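Alkaline serine protease (PDB 2PFE) probably acts as a serine endopeptidase of the chymotrypsin-like, alpha-lytic protease type, the chain here being the part that carries the catalytic residues. Local coordinates at residues 53-61 with 119-127; 18-26 with 176-184. One frame throughout, in Å; residues are numbered along the deposited sequence.

Interaction 1: residues 53-61 with 119-127; sequences SYFPGRDMG and RYAEGTVTG
G57 and V125 form a single beta bridge where the turn between strands 48-54 and 60-65 of the first domain meets the hairpin 116-126 beside the second barrel of this chymotrypsin-like fold. Two backbone bonds fasten it. G57 N donates to T124 O at 2.7 Å, and G57 O receives T126 N at 2.9 Å, almost straight at 178° although the donor is tilted from the carbonyl plane.

A second group of contacts is apolar. With CG anti to the backbone N (chi1 174°), the F55 ring reaches the hairpin: its CE1 meets V125 CG2 at 3.6 Å, with Y120 CD1 at the ring edge, while CE2 touches E122 CB at 3.5 Å. P56, after a cis peptide bond, lays CB over one face of that ring and presses CG against the hairpin turn, where a side chain at G123 would clash. Cutting F55 back to an alanine is likely to open a gap between V125 and E122 and take from Y120 CD1 the ring edge it meets.

The charge-relay aspartate, as predicted, is D59, whose CB packs on V125 CG1; its OD2 bonds H35 and S155, and S155 also bonds Y120 OH.

At the outer end one water bridges the segments, accepting from R58 NH1 and donating to T126 O, each 2.6 Å away.

Interaction 2: residues 18-26 with 176-184; sequences IGFSVRQGS and LSYFGLQLV
V22 and L183 face each other as a non-hydrogen-bonded pair, and R23 and Q182 as a hydrogen-bonded pair, where the C-terminal strand 182-183 adds itself antiparallel to strand 20-24 at the edge of the first domain's sheet. Thus the chain, having built the second barrel and then helix 172-179, comes back to close on the domain with which it began.

The backbone bonds are regular in the middle of the pairing. R23 N donates to Q182 O at 2.8 Å and Q182 N to R23 O at 2.9 Å, both in the carbonyl plane. One step on, V184 N reaches S21 O at 3.1 Å, but from above the plane of that carbonyl. The C-alpha hydrogens of V22 and L181 add weaker contacts to the same two carbonyls, Q182 O and R23 O.

Apolar side chains divide between the strand and the helix end. V22 CG1 comes to 3.9 Å from L176 CD2, whereas its CG2 lies against L181, and W62 of strand 60-65 packs on both V22 and L181. The first torsion of L183 (chi1 -172°) sets CG beside its own carbonyl carbon, which brings CD1 to 3.6 Å from F20 CB; V85 and A150 touch this pair too. On the other side of the strand, V184 CG2 lies beside R23 CG, at 3.8 Å.

Polar contact by a side chain comes at the helix terminus, where G180, with positive phi, is the first residue to leave helical angles, in a Schellman motif. Q24, its side chain extended as far as CD, lays CB along L181 CD2 and stretches its amide to the last helical turn, where NE2 makes a weak, bent bond of 2.7 Å to F179 O.

How the interactions relate
Both contacts hold the sheet of the first domain, interaction 1 through the loop joining two inner strands, interaction 2 by adding an outermost one. Interaction 1 is largely a surface contact and crosses between domains: one bridge and an aromatic-aliphatic cluster tie a turn to a hairpin, and only D59 and V125 among its touching residues are buried. Interaction 2, partly buried, stays within one domain and relies on regular strand pairing, with V22, L176, L181, L183 and F20 packed in pairs and no direct part in the charge relay. The centres lie 19 Å apart, yet the two meet through the C-terminal helix: Y54 and Y178 pack edge-to-face, and F179 CZ sits 3.6 Å from M60 O.

Interaction 1: residues 53-61 with 119-127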
ATOM      1  N   SER A  53       1.760  12.295   4.532  1.00  4.82           N
ATOM      2  CA  SER A  53       0.880  11.370   5.231  1.00  5.37           C
ATOM      3  C   SER A  53      -0.400  12.090   5.657  1.00  4.81           C
ATOM      4  O   SER A  53      -0.357  13.117   6.340  1.00  5.19           O
ATOM      5  CB  SER A  53       1.573  10.749   6.447  1.00  5.24           C
ATOM      6  OG  SER A  53       0.644  10.070   7.269  1.00  7.09           O
ATOM      7  N   TYR A  54      -1.523  11.554   5.199  1.00  3.32           N
ATOM      8  CA  TYR A  54      -2.846  11.975   5.606  1.00  3.37           C
ATOM      9  C   TYR A  54      -3.526  10.799   6.292  1.00  3.35           C
ATOM     10  O   TYR A  54      -3.935   9.823   5.627  1.00  4.46           O
ATOM     11  CB  TYR A  54      -3.652  12.403   4.375  1.00  3.60           C
ATOM     12  CG  TYR A  54      -4.812  13.319   4.694  1.00  5.10           C
ATOM     13  CD1 TYR A  54      -5.694  13.022   5.720  1.00  7.69           C
ATOM     14  CD2 TYR A  54      -5.042  14.465   3.938  1.00  7.07           C
ATOM     15  CE1 TYR A  54      -6.774  13.874   6.022  1.00  5.04           C
ATOM     16  CE2 TYR A  54      -6.118  15.312   4.218  1.00  7.37           C
ATOM     17  CZ  TYR A  54      -6.979  15.001   5.253  1.00  7.39           C
ATOM     18  OH  TYR A  54      -8.031  15.854   5.535  1.00  9.60           O
ATOM     19  N   PHE A  55      -3.612  10.891   7.623  1.00  3.55           N
ATOM     20  CA  PHE A  55      -4.235   9.876   8.470  1.00  2.91           C
ATOM     21  C   PHE A  55      -4.436  10.492   9.833  1.00  3.51           C
ATOM     22  O   PHE A  55      -3.510  11.065  10.377  1.00  4.25           O
ATOM     23  CB  PHE A  55      -3.369   8.604   8.646  1.00  3.86           C
ATOM     24  CG  PHE A  55      -3.966   7.625   9.632  1.00  4.07           C
ATOM     25  CD1 PHE A  55      -5.013   6.796   9.237  1.00  4.49           C
ATOM     26  CD2 PHE A  55      -3.536   7.578  10.961  1.00  3.98           C
ATOM     27  CE1 PHE A  55      -5.613   5.896  10.143  1.00  4.34           C
ATOM     28  CE2 PHE A  55      -4.121   6.689  11.866  1.00  6.85           C
ATOM     29  CZ  PHE A  55      -5.151   5.837  11.458  1.00  4.79           C
ATOM     30  N   PRO A  56      -5.632  10.349  10.398  1.00  3.38           N
ATOM     31  CA  PRO A  56      -6.879   9.735   9.872  1.00  3.51           C
ATOM     32  C   PRO A  56      -7.610  10.606   8.834  1.00  3.37           C
ATOM     33  O   PRO A  56      -6.996  11.480   8.202  1.00  2.88           O
ATOM     34  CB  PRO A  56      -7.726   9.557  11.131  1.00  3.27           C
ATOM     35  CG  PRO A  56      -7.286  10.714  12.043  1.00  3.73           C
ATOM     36  CD  PRO A  56      -5.796  10.841  11.783  1.00  2.65           C
ATOM     37  N   GLY A  57      -8.909  10.384   8.664  1.00  3.02           N
ATOM     38  CA  GLY A  57      -9.659  11.037   7.596  1.00  3.67           C
ATOM     39  C   GLY A  57      -9.485  10.278   6.297  1.00  4.13           C
ATOM     40  O   GLY A  57     -10.454   9.740   5.733  1.00  4.25           O
ATOM     41  N   ARG A  58      -8.248  10.262   5.802  1.00  3.57           N
ATOM     42  CA  ARG A  58      -7.835   9.326   4.751  1.00  4.44           C
ATOM     43  C   ARG A  58      -6.801   8.376   5.359  1.00  3.73           C
ATOM     44  O   ARG A  58      -6.572   8.411   6.565  1.00  3.47           O
ATOM     45  CB  ARG A  58      -7.296  10.066   3.520  1.00  5.13           C
ATOM     46  CG  ARG A  58      -8.281  11.029   2.811  1.00  8.78           C
ATOM     47  CD  ARG A  58      -9.426  10.271   2.079  1.00 15.90           C
ATOM     48  NE  ARG A  58      -9.668  10.775   0.720  1.00 19.39           N
ATOM     49  CZ  ARG A  58      -9.600  10.048  -0.407  1.00 18.75           C
ATOM     50  NH1 ARG A  58      -9.341   8.730  -0.393  1.00 18.03           N
ATOM     51  NH2 ARG A  58      -9.825  10.644  -1.568  1.00 20.03           N
ATOM     52  N   ASP A  59      -6.201   7.518   4.537  1.00  3.89           N
ATOM     53  CA  ASP A  59      -5.108   6.671   5.022  1.00  3.97           C
ATOM     54  C   ASP A  59      -4.060   6.474   3.933  1.00  3.85           C
ATOM     55  O   ASP A  59      -3.869   5.362   3.386  1.00  4.50           O
ATOM     56  CB  ASP A  59      -5.605   5.338   5.606  1.00  3.64           C
ATOM     57  CG  ASP A  59      -4.514   4.610   6.383  1.00  4.99           C
ATOM     58  OD1 ASP A  59      -3.400   5.171   6.522  1.00  4.86           O
ATOM     59  OD2 ASP A  59      -4.752   3.487   6.874  1.00  4.59           O
ATOM     60  N   MET A  60      -3.401   7.584   3.613  1.00  4.33           N
ATOM     61  CA  MET A  60      -2.533   7.672   2.461  1.00  4.84           C
ATOM     62  C   MET A  60      -1.227   8.390   2.812  1.00  3.74           C
ATOM     63  O   MET A  60      -1.226   9.372   3.570  1.00  3.23           O
ATOM     64  CB  MET A  60      -3.250   8.402   1.325  1.00  5.28           C
ATOM     65  CG  MET A  60      -3.729   9.799   1.666  1.00  4.96           C
ATOM     66  SD  MET A  60      -4.598  10.522   0.285  1.00  8.27           S
ATOM     67  CE  MET A  60      -6.030   9.537   0.044  1.00 13.55           C
ATOM     68  N   GLY A  61      -0.137   7.931   2.211  1.00  3.52           N
ATOM     69  CA  GLY A  61       1.177   8.481   2.497  1.00  3.48           C
ATOM     70  C   GLY A  61       2.161   8.090   1.430  1.00  3.58           C
ATOM     71  O   GLY A  61       1.866   7.229   0.573  1.00  3.68           O
ATOM     72  N   ARG A 119     -14.221   3.405  11.706  1.00  7.28           N
ATOM     73  CA  ARG A 119     -13.891   4.162  12.919  1.00  8.53           C
ATOM     74  C   ARG A 119     -12.707   3.491  13.635  1.00  8.74           C
ATOM     75  O   ARG A 119     -12.907   2.826  14.651  1.00 10.25           O
ATOM     76  CB  ARG A 119     -15.120   4.333  13.878  1.00  8.29           C
ATOM     77  CG  ARG A 119     -16.491   4.664  13.192  1.00 10.78           C
ATOM     78  CD  ARG A 119     -17.436   5.564  14.010  1.00 11.98           C
ATOM     79  NE  ARG A 119     -18.887   5.277  13.925  1.00 17.04           N
ATOM     80  CZ  ARG A 119     -19.571   4.809  12.871  1.00 17.21           C
ATOM     81  NH1 ARG A 119     -18.987   4.551  11.704  1.00 17.52           N
ATOM     82  NH2 ARG A 119     -20.886   4.621  12.979  1.00 19.79           N
ATOM     83  N   TYR A 120     -11.488   3.659  13.095  1.00  8.45           N
ATOM     84  CA  TYR A 120     -10.266   3.188  13.753  1.00  8.73           C
ATOM     85  C   TYR A 120     -10.033   3.898  15.106  1.00  9.25           C
ATOM     86  O   TYR A 120     -10.490   5.027  15.330  1.00  8.07           O
ATOM     87  CB  TYR A 120      -9.026   3.409  12.878  1.00  8.64           C
ATOM     88  CG  TYR A 120      -8.954   2.693  11.535  1.00  7.56           C
ATOM     89  CD1 TYR A 120      -8.650   3.418  10.372  1.00  7.47           C
ATOM     90  CD2 TYR A 120      -9.118   1.308  11.418  1.00  7.58           C
ATOM     91  CE1 TYR A 120      -8.537   2.787   9.122  1.00  7.97           C
ATOM     92  CE2 TYR A 120      -9.001   0.666  10.173  1.00  6.80           C
ATOM     93  CZ  TYR A 120      -8.717   1.420   9.027  1.00  6.63           C
ATOM     94  OH  TYR A 120      -8.584   0.815   7.798  1.00  6.74           O
ATOM     95  N   ALA A 121      -9.285   3.245  15.995  1.00 10.34           N
ATOM     96  CA  ALA A 121      -8.940   3.823  17.299  1.00 10.77           C
ATOM     97  C   ALA A 121      -8.238   5.192  17.218  1.00 10.93           C
ATOM     98  O   ALA A 121      -8.416   6.015  18.101  1.00 11.50           O
ATOM     99  CB  ALA A 121      -8.097   2.838  18.125  1.00 11.57           C
ATOM    100  N   GLU A 122      -7.464   5.430  16.154  1.00 11.23           N
ATOM    101  CA  GLU A 122      -6.749   6.712  15.958  1.00 11.09           C
ATOM    102  C   GLU A 122      -7.637   7.794  15.345  1.00 10.54           C
ATOM    103  O   GLU A 122      -7.283   8.980  15.323  1.00 11.15           O
ATOM    104  CB  GLU A 122      -5.522   6.522  15.061  1.00 11.87           C
ATOM    105  CG  GLU A 122      -4.408   5.719  15.684  1.00 15.32           C
ATOM    106  CD  GLU A 122      -4.636   4.229  15.567  1.00 18.96           C
ATOM    107  OE1 GLU A 122      -5.519   3.805  14.782  1.00 19.38           O
ATOM    108  OE2 GLU A 122      -3.920   3.475  16.258  1.00 22.53           O
ATOM    109  N   GLY A 123      -8.790   7.372  14.849  1.00  9.71           N
ATOM    110  CA  GLY A 123      -9.735   8.276  14.247  1.00  8.52           C
ATOM    111  C   GLY A 123     -10.363   7.631  13.033  1.00  6.69           C
ATOM    112  O   GLY A 123      -9.904   6.601  12.538  1.00  7.19           O
ATOM    113  N   THR A 124     -11.407   8.280  12.558  1.00  6.07           N
ATOM    114  CA  THR A 124     -12.249   7.769  11.499  1.00  4.96           C
ATOM    115  C   THR A 124     -11.573   7.997  10.142  1.00  4.72           C
ATOM    116  O   THR A 124     -10.988   9.067   9.876  1.00  3.71           O
ATOM    117  CB  THR A 124     -13.632   8.409  11.605  1.00  4.96           C
ATOM    118  OG1 THR A 124     -14.213   8.006  12.856  1.00  7.61           O
ATOM    119  CG2 THR A 124     -14.527   7.968  10.462  1.00  5.84           C
ATOM    120  N   VAL A 125     -11.646   6.977   9.307  1.00  3.96           N
ATOM    121  CA  VAL A 125     -11.120   7.061   7.947  1.00  4.67           C
ATOM    122  C   VAL A 125     -12.254   6.777   6.965  1.00  5.11           C
ATOM    123  O   VAL A 125     -13.023   5.824   7.147  1.00  4.53           O
ATOM    124  CB  VAL A 125      -9.956   6.072   7.706  1.00  4.61           C
ATOM    125  CG1 VAL A 125      -9.538   6.088   6.243  1.00  6.10           C
ATOM    126  CG2 VAL A 125      -8.770   6.455   8.564  1.00  4.22           C
ATOM    127  N   THR A 126     -12.352   7.611   5.929  1.00  4.36           N
ATOM    128  CA  THR A 126     -13.415   7.491   4.916  1.00  4.33           C
ATOM    129  C   THR A 126     -12.818   7.079   3.563  1.00  3.86           C
ATOM    130  O   THR A 126     -11.593   7.066   3.397  1.00  4.16           O
ATOM    131  CB  THR A 126     -14.198   8.831   4.747  1.00  4.31           C
ATOM    132  OG1 THR A 126     -13.347   9.811   4.148  1.00  5.64           O
ATOM    133  CG2 THR A 126     -14.717   9.357   6.085  1.00  5.00           C
ATOM    134  N   GLY A 127     -13.688   6.765   2.596  1.00  3.53           N
ATOM    135  CA  GLY A 127     -13.229   6.512   1.225  1.00  3.84           C
ATOM    136  C   GLY A 127     -12.551   5.170   0.975  1.00  3.46           C
ATOM    137  O   GLY A 127     -11.921   4.984  -0.056  1.00  4.03           O
TER
HETATM  138  O   HOH W   1      -9.613   7.208   1.704  1.00 15.87           O

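Interaction 2: residues 18-26 with 176-184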
ATOM      1  N   ILE A  18       5.924  -1.845   1.749  1.00  4.23           N
ATOM      2  CA  ILE A  18       5.985  -0.936   0.619  1.00  4.09           C
ATOM      3  C   ILE A  18       4.746  -1.139  -0.257  1.00  3.61           C
ATOM      4  O   ILE A  18       4.389  -2.259  -0.596  1.00  3.85           O
ATOM      5  CB  ILE A  18       7.265  -1.218  -0.213  1.00  3.69           C
ATOM      6  CG1 ILE A  18       8.518  -0.893   0.608  1.00  3.58           C
ATOM      7  CG2 ILE A  18       7.221  -0.515  -1.593  1.00  5.49           C
ATOM      8  CD1 ILE A  18       9.829  -1.481   0.019  1.00  4.96           C
ATOM      9  N   GLY A  19       4.106  -0.038  -0.621  1.00  3.48           N
ATOM     10  CA  GLY A  19       3.001  -0.076  -1.564  1.00  3.91           C
ATOM     11  C   GLY A  19       3.450  -0.176  -3.009  1.00  3.86           C
ATOM     12  O   GLY A  19       3.558  -1.267  -3.542  1.00  4.42           O
ATOM     13  N   PHE A  20       3.691   0.977  -3.642  1.00  3.86           N
ATOM     14  CA  PHE A  20       4.105   1.056  -5.045  1.00  4.22           C
ATOM     15  C   PHE A  20       5.222   2.090  -5.184  1.00  4.35           C
ATOM     16  O   PHE A  20       5.129   3.175  -4.613  1.00  5.23           O
ATOM     17  CB  PHE A  20       2.961   1.548  -5.950  1.00  3.68           C
ATOM     18  CG  PHE A  20       1.765   0.619  -6.034  1.00  4.31           C
ATOM     19  CD1 PHE A  20       0.632   0.836  -5.253  1.00  4.73           C
ATOM     20  CD2 PHE A  20       1.764  -0.462  -6.900  1.00  4.70           C
ATOM     21  CE1 PHE A  20      -0.486  -0.028  -5.349  1.00  4.86           C
ATOM     22  CE2 PHE A  20       0.672  -1.324  -6.987  1.00  4.75           C
ATOM     23  CZ  PHE A  20      -0.458  -1.099  -6.226  1.00  4.54           C
ATOM     24  N   SER A  21       6.254   1.772  -5.948  1.00  4.34           N
ATOM     25  CA  SER A  21       7.232   2.807  -6.332  1.00  4.10           C
ATOM     26  C   SER A  21       6.530   3.989  -6.999  1.00  3.97           C
ATOM     27  O   SER A  21       5.612   3.803  -7.822  1.00  4.07           O
ATOM     28  CB  SER A  21       8.275   2.265  -7.303  1.00  4.35           C
ATOM     29  OG  SER A  21       9.132   1.319  -6.672  1.00  4.74           O
ATOM     30  N   VAL A  22       6.976   5.198  -6.652  1.00  3.71           N
ATOM     31  CA  VAL A  22       6.465   6.442  -7.253  1.00  4.48           C
ATOM     32  C   VAL A  22       7.607   7.405  -7.560  1.00  5.31           C
ATOM     33  O   VAL A  22       8.715   7.242  -7.055  1.00  5.09           O
ATOM     34  CB  VAL A  22       5.426   7.169  -6.339  1.00  4.46           C
ATOM     35  CG1 VAL A  22       4.147   6.342  -6.149  1.00  3.92           C
ATOM     36  CG2 VAL A  22       6.032   7.576  -4.991  1.00  5.89           C
ATOM     37  N   ARG A  23       7.313   8.393  -8.399  1.00  5.58           N
ATOM     38  CA  ARG A  23       8.195   9.536  -8.626  1.00  6.66           C
ATOM     39  C   ARG A  23       7.453  10.830  -8.311  1.00  7.01           C
ATOM     40  O   ARG A  23       6.236  10.895  -8.453  1.00  6.94           O
ATOM     41  CB  ARG A  23       8.665   9.598 -10.086  1.00  6.60           C
ATOM     42  CG  ARG A  23       9.427   8.396 -10.561  1.00  8.58           C
ATOM     43  CD  ARG A  23       9.730   8.519 -12.047  1.00 10.76           C
ATOM     44  NE  ARG A  23      10.365   7.306 -12.563  1.00 12.14           N
ATOM     45  CZ  ARG A  23      11.635   6.968 -12.355  1.00 14.18           C
ATOM     46  NH1 ARG A  23      12.445   7.760 -11.652  1.00 16.67           N
ATOM     47  NH2 ARG A  23      12.108   5.832 -12.865  1.00 15.79           N
ATOM     48  N   GLN A  24       8.199  11.853  -7.897  1.00  8.05           N
ATOM     49  CA  GLN A  24       7.674  13.202  -7.790  1.00  9.28           C
ATOM     50  C   GLN A  24       8.735  14.083  -8.405  1.00  9.41           C
ATOM     51  O   GLN A  24       9.769  14.341  -7.792  1.00  9.33           O
ATOM     52  CB  GLN A  24       7.428  13.599  -6.335  1.00  9.16           C
ATOM     53  CG  GLN A  24       6.719  14.966  -6.185  1.00 10.73           C
ATOM     54  CD  GLN A  24       6.477  15.341  -4.737  1.00 10.83           C
ATOM     55  OE1 GLN A  24       7.407  15.715  -4.022  1.00 13.98           O
ATOM     56  NE2 GLN A  24       5.222  15.252  -4.298  1.00 12.25           N
ATOM     57  N   GLY A  25       8.487  14.504  -9.637  1.00 10.01           N
ATOM     58  CA  GLY A  25       9.508  15.186 -10.424  1.00 10.69           C
ATOM     59  C   GLY A  25      10.757  14.321 -10.493  1.00 11.06           C
ATOM     60  O   GLY A  25      10.719  13.206 -11.031  1.00 12.28           O
ATOM     61  N   SER A  26      11.841  14.811  -9.898  1.00 10.88           N
ATOM     62  CA  SER A  26      13.117  14.100  -9.892  1.00 10.81           C
ATOM     63  C   SER A  26      13.278  13.168  -8.688  1.00 10.19           C
ATOM     64  O   SER A  26      14.175  12.325  -8.672  1.00 10.82           O
ATOM     65  CB  SER A  26      14.281  15.090  -9.940  1.00 11.47           C
ATOM     66  OG  SER A  26      14.304  15.929  -8.797  1.00 12.42           O
ATOM     67  N   LEU A 176      -2.145   9.253  -5.290  1.00  5.05           N
ATOM     68  CA  LEU A 176      -1.218   9.814  -6.273  1.00  5.05           C
ATOM     69  C   LEU A 176      -1.594  11.269  -6.543  1.00  4.41           C
ATOM     70  O   LEU A 176      -0.732  12.148  -6.646  1.00  3.60           O
ATOM     71  CB  LEU A 176      -1.248   9.026  -7.580  1.00  4.71           C
ATOM     72  CG  LEU A 176      -0.916   7.541  -7.464  1.00  4.71           C
ATOM     73  CD1 LEU A 176      -1.248   6.866  -8.799  1.00  5.43           C
ATOM     74  CD2 LEU A 176       0.559   7.382  -7.092  1.00  5.30           C
ATOM     75  N   SER A 177      -2.895  11.522  -6.634  1.00  4.06           N
ATOM     76  CA  SER A 177      -3.385  12.883  -6.885  1.00  4.60           C
ATOM     77  C   SER A 177      -3.059  13.844  -5.731  1.00  4.43           C
ATOM     78  O   SER A 177      -2.552  14.943  -5.959  1.00  5.57           O
ATOM     79  CB  SER A 177      -4.882  12.877  -7.194  1.00  4.27           C
ATOM     80  OG  SER A 177      -5.383  14.189  -7.374  0.75  7.27           O
ATOM     81  N   TYR A 178      -3.353  13.428  -4.499  1.00  4.26           N
ATOM     82  CA  TYR A 178      -3.179  14.325  -3.350  1.00  4.46           C
ATOM     83  C   TYR A 178      -1.736  14.777  -3.211  1.00  4.02           C
ATOM     84  O   TYR A 178      -1.462  15.934  -2.923  1.00  4.30           O
ATOM     85  CB  TYR A 178      -3.595  13.642  -2.056  1.00  4.46           C
ATOM     86  CG  TYR A 178      -3.745  14.621  -0.899  1.00  4.08           C
ATOM     87  CD1 TYR A 178      -4.922  15.351  -0.737  1.00  4.96           C
ATOM     88  CD2 TYR A 178      -2.707  14.829   0.019  1.00  6.07           C
ATOM     89  CE1 TYR A 178      -5.076  16.261   0.320  1.00  6.07           C
ATOM     90  CE2 TYR A 178      -2.846  15.744   1.072  1.00  6.68           C
ATOM     91  CZ  TYR A 178      -4.026  16.458   1.214  1.00  6.38           C
ATOM     92  OH  TYR A 178      -4.176  17.357   2.240  1.00  4.81           O
ATOM     93  N   PHE A 179      -0.827  13.816  -3.370  1.00  4.88           N
ATOM     94  CA  PHE A 179       0.598  14.079  -3.167  1.00  4.47           C
ATOM     95  C   PHE A 179       1.354  14.478  -4.434  1.00  4.81           C
ATOM     96  O   PHE A 179       2.563  14.720  -4.382  1.00  5.99           O
ATOM     97  CB  PHE A 179       1.279  12.886  -2.482  1.00  4.35           C
ATOM     98  CG  PHE A 179       0.752  12.612  -1.109  1.00  4.88           C
ATOM     99  CD1 PHE A 179       0.056  11.432  -0.854  1.00  6.01           C
ATOM    100  CD2 PHE A 179       0.906  13.552  -0.081  1.00  3.80           C
ATOM    101  CE1 PHE A 179      -0.458  11.159   0.405  1.00  5.37           C
ATOM    102  CE2 PHE A 179       0.389  13.285   1.184  1.00  6.94           C
ATOM    103  CZ  PHE A 179      -0.297  12.093   1.426  1.00  5.94           C
ATOM    104  N   GLY A 180       0.639  14.569  -5.557  1.00  4.57           N
ATOM    105  CA  GLY A 180       1.246  14.932  -6.838  1.00  4.82           C
ATOM    106  C   GLY A 180       2.327  13.954  -7.286  1.00  4.84           C
ATOM    107  O   GLY A 180       3.440  14.372  -7.631  1.00  5.59           O
ATOM    108  N   LEU A 181       1.994  12.656  -7.262  1.00  4.39           N
ATOM    109  CA  LEU A 181       2.921  11.540  -7.547  1.00  5.26           C
ATOM    110  C   LEU A 181       2.609  10.862  -8.879  1.00  5.46           C
ATOM    111  O   LEU A 181       1.441  10.814  -9.305  1.00  6.20           O
ATOM    112  CB  LEU A 181       2.816  10.490  -6.427  1.00  4.82           C
ATOM    113  CG  LEU A 181       3.104  11.021  -5.021  1.00  5.02           C
ATOM    114  CD1 LEU A 181       2.776   9.988  -3.952  1.00  5.91           C
ATOM    115  CD2 LEU A 181       4.561  11.485  -4.908  1.00  3.79           C
ATOM    116  N   GLN A 182       3.651  10.327  -9.517  1.00  5.73           N
ATOM    117  CA  GLN A 182       3.498   9.527 -10.719  1.00  6.30           C
ATOM    118  C   GLN A 182       3.847   8.078 -10.366  1.00  6.36           C
ATOM    119  O   GLN A 182       4.887   7.807  -9.760  1.00  6.59           O
ATOM    120  CB  GLN A 182       4.399  10.064 -11.845  1.00  6.60           C
ATOM    121  CG  GLN A 182       4.039  11.498 -12.291  1.00 11.29           C
ATOM    122  CD  GLN A 182       4.550  12.588 -11.328  1.00 13.98           C
ATOM    123  OE1 GLN A 182       5.722  12.569 -10.920  1.00 16.20           O
ATOM    124  NE2 GLN A 182       3.669  13.546 -10.973  1.00 13.46           N
ATOM    125  N   LEU A 183       2.957   7.157 -10.723  1.00  6.11           N
ATOM    126  CA  LEU A 183       3.182   5.732 -10.511  1.00  6.94           C
ATOM    127  C   LEU A 183       4.292   5.211 -11.420  1.00  6.43           C
ATOM    128  O   LEU A 183       4.316   5.517 -12.615  1.00  5.88           O
ATOM    129  CB  LEU A 183       1.891   4.965 -10.797  1.00  6.79           C
ATOM    130  CG  LEU A 183       1.812   3.476 -10.466  1.00  7.43           C
ATOM    131  CD1 LEU A 183       1.833   3.229  -8.963  1.00  6.74           C
ATOM    132  CD2 LEU A 183       0.554   2.898 -11.077  1.00  7.62           C
ATOM    133  N   VAL A 184       5.207   4.419 -10.860  1.00  6.35           N
ATOM    134  CA  VAL A 184       6.237   3.771 -11.675  1.00  5.67           C
ATOM    135  C   VAL A 184       5.636   2.515 -12.320  1.00  5.93           C
ATOM    136  O   VAL A 184       5.153   1.616 -11.634  1.00  6.02           O
ATOM    137  CB  VAL A 184       7.523   3.478 -10.862  1.00  5.98           C
ATOM    138  CG1 VAL A 184       8.527   2.669 -11.692  1.00  5.51           C
ATOM    139  CG2 VAL A 184       8.173   4.779 -10.396  1.00  4.92           C
TER
HETATM  140  O   HOH W   2       4.888   1.119  -8.991  1.00  6.68           O